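Local coordinates for glucose-6-phosphate isomerase (Thermus thermophilus, PDB 1ZZG), which probably catalyses the reversible isomerisation of glucose 6-phosphate to fructose 6-phosphate, a step shared by glycolysis and gluconeogenesis, at residues N121-S126 and V156-P161; K176-P181 and L191-L196. All coordinates share one frame; numbering follows the deposited sequence.

Overall arrangement
Both contacts involve one five-stranded parallel sheet, whose strand order 94-98, 68-72, 118-124, 155-159, 176-179 puts 155-159 between the other two strands described here. Contact 1 (121-126 with 156-161) pairs two inner neighbours, the strands of a beta-alpha-beta unit with helix 130-147 in the crossover. Contact 2 (176-181 with 191-196) follows it in the chain and packs an edge strand against the start of helix 193-201. Their centres lie about 7 Å apart, and backbone bonds between Val157 and both Lys176 and Phe178 tie them together. Together they join inner strands, an edge strand and a helix packed on one face of the sheet, in the sugar isomerase (SIS) fold.

Contact 1: N121-S126 and V156-P161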
# COMPACT_ATOMS: atom_id res chain seq x y z
N ASN A 121 -0.53 15.88 -16.78
CA ASN A 121 0.93 15.84 -16.79
C ASN A 121 1.39 14.44 -17.17
O ASN A 121 1.27 13.50 -16.38
CB ASN A 121 1.46 16.20 -15.39
CG ASN A 121 2.98 16.17 -15.29
OD1 ASN A 121 3.53 16.09 -14.19
ND2 ASN A 121 3.67 16.26 -16.43
N ALA A 122 1.89 14.29 -18.40
CA ALA A 122 2.38 13.00 -18.87
C ALA A 122 3.85 12.88 -18.47
O ALA A 122 4.70 13.64 -18.95
CB ALA A 122 2.24 12.91 -20.37
N VAL A 123 4.14 11.92 -17.60
CA VAL A 123 5.49 11.73 -17.10
C VAL A 123 6.09 10.38 -17.46
O VAL A 123 5.53 9.33 -17.14
CB VAL A 123 5.52 11.86 -15.56
CG1 VAL A 123 6.97 11.96 -15.08
CG2 VAL A 123 4.70 13.08 -15.12
N SER A 124 7.24 10.41 -18.13
CA SER A 124 7.96 9.20 -18.53
C SER A 124 9.38 9.57 -18.94
O SER A 124 9.57 10.44 -19.80
CB SER A 124 7.25 8.52 -19.70
OG SER A 124 8.00 7.41 -20.16
N LYS A 125 10.38 8.92 -18.35
CA LYS A 125 11.76 9.22 -18.69
C LYS A 125 12.07 8.83 -20.13
O LYS A 125 12.55 9.65 -20.91
CB LYS A 125 12.73 8.49 -17.75
CG LYS A 125 14.20 8.77 -18.06
CD LYS A 125 15.14 8.01 -17.13
CE LYS A 125 16.60 8.25 -17.50
NZ LYS A 125 16.99 9.68 -17.32
N SER A 126 11.78 7.58 -20.48
CA SER A 126 12.02 7.08 -21.84
C SER A 126 11.00 7.69 -22.79
O SER A 126 11.26 7.84 -23.99
CB SER A 126 11.87 5.56 -21.88
OG SER A 126 10.51 5.20 -21.70
N VAL A 156 0.90 19.08 -20.03
CA VAL A 156 2.29 19.39 -19.78
C VAL A 156 3.06 18.08 -19.73
O VAL A 156 2.59 17.09 -19.15
CB VAL A 156 2.46 20.19 -18.46
CG1 VAL A 156 1.83 19.42 -17.31
CG2 VAL A 156 3.93 20.46 -18.20
N VAL A 157 4.25 18.06 -20.33
CA VAL A 157 5.05 16.84 -20.39
C VAL A 157 6.35 16.90 -19.58
O VAL A 157 7.02 17.93 -19.53
CB VAL A 157 5.40 16.50 -21.86
CG1 VAL A 157 6.23 15.23 -21.94
CG2 VAL A 157 4.12 16.33 -22.66
N THR A 158 6.69 15.78 -18.94
CA THR A 158 7.92 15.67 -18.16
C THR A 158 8.62 14.43 -18.71
O THR A 158 8.15 13.31 -18.50
CB THR A 158 7.61 15.48 -16.66
OG1 THR A 158 6.92 16.63 -16.16
CG2 THR A 158 8.90 15.28 -15.87
N THR A 159 9.73 14.63 -19.41
CA THR A 159 10.45 13.52 -20.02
C THR A 159 11.91 13.88 -20.33
O THR A 159 12.34 15.01 -20.06
CB THR A 159 9.73 13.11 -21.34
OG1 THR A 159 10.25 11.87 -21.84
CG2 THR A 159 9.92 14.19 -22.40
N ASP A 160 12.66 12.94 -20.88
CA ASP A 160 14.06 13.19 -21.22
C ASP A 160 14.13 14.48 -22.04
O ASP A 160 13.24 14.78 -22.83
CB ASP A 160 14.63 12.04 -22.05
CG ASP A 160 16.12 12.19 -22.31
OD1 ASP A 160 16.92 11.71 -21.48
OD2 ASP A 160 16.49 12.81 -23.34
N PRO A 161 15.21 15.27 -21.88
CA PRO A 161 15.31 16.51 -22.65
C PRO A 161 15.44 16.35 -24.16
O PRO A 161 15.09 17.25 -24.92
CB PRO A 161 16.52 17.20 -22.03
CG PRO A 161 17.39 16.03 -21.63
CD PRO A 161 16.39 15.07 -21.02
O HOH W 1 6.30 15.97 -13.69
O HOH W 2 15.93 11.35 -18.99
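The carbonyl oxygen Val156 O is gripped by two donors of the neighbouring strand, Ala122 N and Asn121 ND2, each at 3.0 Å. The backbone donor lies nearly along the C=O axis, whereas the amide nitrogen comes from above the carbonyl plane, 57° out of it. Asn121 can reach over because its CG stands anti to the backbone N (chi1 180°), which carries the amide across to the other strand. The same ND2 gives a second, nearly straight bond to Thr158 OG1 at 3.3 Å, and both acceptors lie close to the amide plane. A water closes the bridge, donating to Asn121 OD1 and accepting from Thr158 OG1 at 2.6 Å.

Further along, Thr158 is bonded through its N to Ala122 O and through its O to Ser124 N, the ladder of a parallel pair whose axes diverge by only 10°; 118-124 and 155-159 are the strands of a beta-alpha-beta crossover through helix 130-147. Val123 CG1 lies alongside Thr158, 3.9 Å from its CB. Past the Ser124 N bond, Thr159 OG1 donates to Ser124 O at 2.6 Å, and Asp160 N bonds Lys125 O. A water accepts from Lys125 NZ and probably donates to Asp160 OD1; the ammonium also donates to Lys182 O and Val184 O, while Asp160 OD2 accepts from Lys162 N and Glu163 N. The side chain of Ser126 is about 6 Å from that of Lys406, a predicted active-site residue.

Side-chain bonds thus add to the backbone ladder, within the strands at Asn121 and beyond the Ser124 N bond at Thr159. Held through ND2 by two acceptors and through OD1 by water, the Asn121 amide is restrained in its rotation.

Contact 2: K176-P181 and L191-L196; sequences KAFAIP and LSPVGL
Phe178 is the first residue of 176-181 to meet the helix start, and it does so through the base of its side chain: CB lies 3.6 Å from Pro193 CB. The ring carbon CG is farther from that same proline atom, at 4.1 Å, and the proline approaches the ring obliquely. With CG anti to the carbonyl carbon (chi1 -76°), the ring swings back beside its own backbone N, where one face has Lys176 NZ above it, 3.5 Å from the plane and offset toward the rim.

Ala179 takes part through its backbone, its CB pointing away from the helix. Its carbonyl oxygen approaches the proline ring, with Ala179 O 3.2 Å from Pro193 CD; no hydrogen bond joins the two segments. Ile180 next crosses Val194 at a slant, and the same methyl is met twice: Val194 CG2 is 3.6 Å from Ile180 CD1 and 3.7 Å from Ile180 CG1. Last comes Pro181, whose CD rests 4.1 Å from Ser192 CB.

Ser192 is the N-cap of the helix: its OG accepts from Val194 N at 3.2 Å, with an N-H...O angle of 159°, and donates to Ser189 O. With chi1 at 74° the hydroxyl lies between the backbone N and the carbonyl carbon, within reach of Val194 N.

Helix 193-201, which begins here, packs over the face of the parallel sheet that carries Asn121, Val123, Val156 and Thr158, with Leu197 on three of them and Val194 on Val123; strand 176-179 is the edge strand, hydrogen-bonded to 155-159. Helix 52-61 packs close by, bringing Val56 to Phe178 and Thr52 to Pro193, while Leu191 and Leu196 touch helix 206-221.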
# COMPACT_ATOMS: atom_id res chain seq x y z
N LYS A 176 4.17 22.64 -23.06
CA LYS A 176 5.14 22.98 -22.04
C LYS A 176 5.78 21.65 -21.68
O LYS A 176 5.11 20.62 -21.61
CB LYS A 176 4.47 23.56 -20.80
CG LYS A 176 5.45 24.01 -19.73
CD LYS A 176 6.27 25.20 -20.20
CE LYS A 176 7.20 25.73 -19.12
NZ LYS A 176 8.22 24.71 -18.76
N ALA A 177 7.09 21.65 -21.46
CA ALA A 177 7.76 20.41 -21.12
C ALA A 177 8.88 20.64 -20.11
O ALA A 177 9.59 21.65 -20.16
CB ALA A 177 8.31 19.75 -22.38
N PHE A 178 9.00 19.70 -19.19
CA PHE A 178 10.03 19.75 -18.17
C PHE A 178 10.93 18.56 -18.43
O PHE A 178 10.50 17.56 -19.01
CB PHE A 178 9.40 19.69 -16.79
CG PHE A 178 8.76 20.98 -16.36
CD1 PHE A 178 9.53 22.03 -15.89
CD2 PHE A 178 7.38 21.15 -16.45
CE1 PHE A 178 8.95 23.23 -15.49
CE2 PHE A 178 6.78 22.34 -16.05
CZ PHE A 178 7.57 23.38 -15.57
N ALA A 179 12.18 18.66 -17.98
CA ALA A 179 13.14 17.61 -18.23
C ALA A 179 13.55 16.72 -17.07
O ALA A 179 13.74 17.18 -15.94
CB ALA A 179 14.40 18.21 -18.86
N ILE A 180 13.67 15.43 -17.37
CA ILE A 180 14.18 14.47 -16.40
C ILE A 180 15.61 14.35 -16.93
O ILE A 180 15.82 13.92 -18.07
CB ILE A 180 13.49 13.10 -16.50
CG1 ILE A 180 12.02 13.22 -16.07
CG2 ILE A 180 14.22 12.09 -15.63
CD1 ILE A 180 11.23 11.92 -16.23
N PRO A 181 16.60 14.77 -16.12
CA PRO A 181 18.00 14.69 -16.55
C PRO A 181 18.40 13.31 -17.06
O PRO A 181 18.00 12.29 -16.52
CB PRO A 181 18.77 15.08 -15.29
CG PRO A 181 17.82 15.99 -14.58
CD PRO A 181 16.49 15.29 -14.75
N LEU A 191 13.18 14.13 -6.95
CA LEU A 191 13.49 15.53 -6.77
C LEU A 191 13.74 16.30 -8.07
O LEU A 191 14.25 17.42 -8.05
CB LEU A 191 14.66 15.69 -5.79
CG LEU A 191 14.43 14.95 -4.46
CD1 LEU A 191 15.54 15.28 -3.46
CD2 LEU A 191 13.08 15.34 -3.88
N SER A 192 13.38 15.70 -9.19
CA SER A 192 13.49 16.37 -10.49
C SER A 192 12.08 16.92 -10.70
O SER A 192 11.24 16.84 -9.79
CB SER A 192 13.85 15.37 -11.59
OG SER A 192 12.75 14.55 -11.95
N PRO A 193 11.78 17.50 -11.87
CA PRO A 193 10.42 18.02 -12.06
C PRO A 193 9.35 16.94 -11.86
O PRO A 193 8.18 17.27 -11.62
CB PRO A 193 10.45 18.57 -13.48
CG PRO A 193 11.87 19.08 -13.59
CD PRO A 193 12.67 17.94 -12.97
N VAL A 194 9.74 15.67 -11.94
CA VAL A 194 8.81 14.55 -11.74
C VAL A 194 8.02 14.80 -10.46
O VAL A 194 6.80 14.65 -10.43
CB VAL A 194 9.56 13.20 -11.60
CG1 VAL A 194 8.60 12.11 -11.13
CG2 VAL A 194 10.18 12.80 -12.93
N GLY A 195 8.73 15.17 -9.40
CA GLY A 195 8.07 15.45 -8.14
C GLY A 195 7.85 16.94 -7.89
O GLY A 195 6.86 17.33 -7.26
N LEU A 196 8.76 17.78 -8.38
CA LEU A 196 8.64 19.22 -8.16
C LEU A 196 7.40 19.84 -8.79
O LEU A 196 6.74 20.67 -8.15
CB LEU A 196 9.89 19.94 -8.65
CG LEU A 196 11.17 19.49 -7.95
CD1 LEU A 196 12.34 20.27 -8.51
CD2 LEU A 196 11.04 19.69 -6.45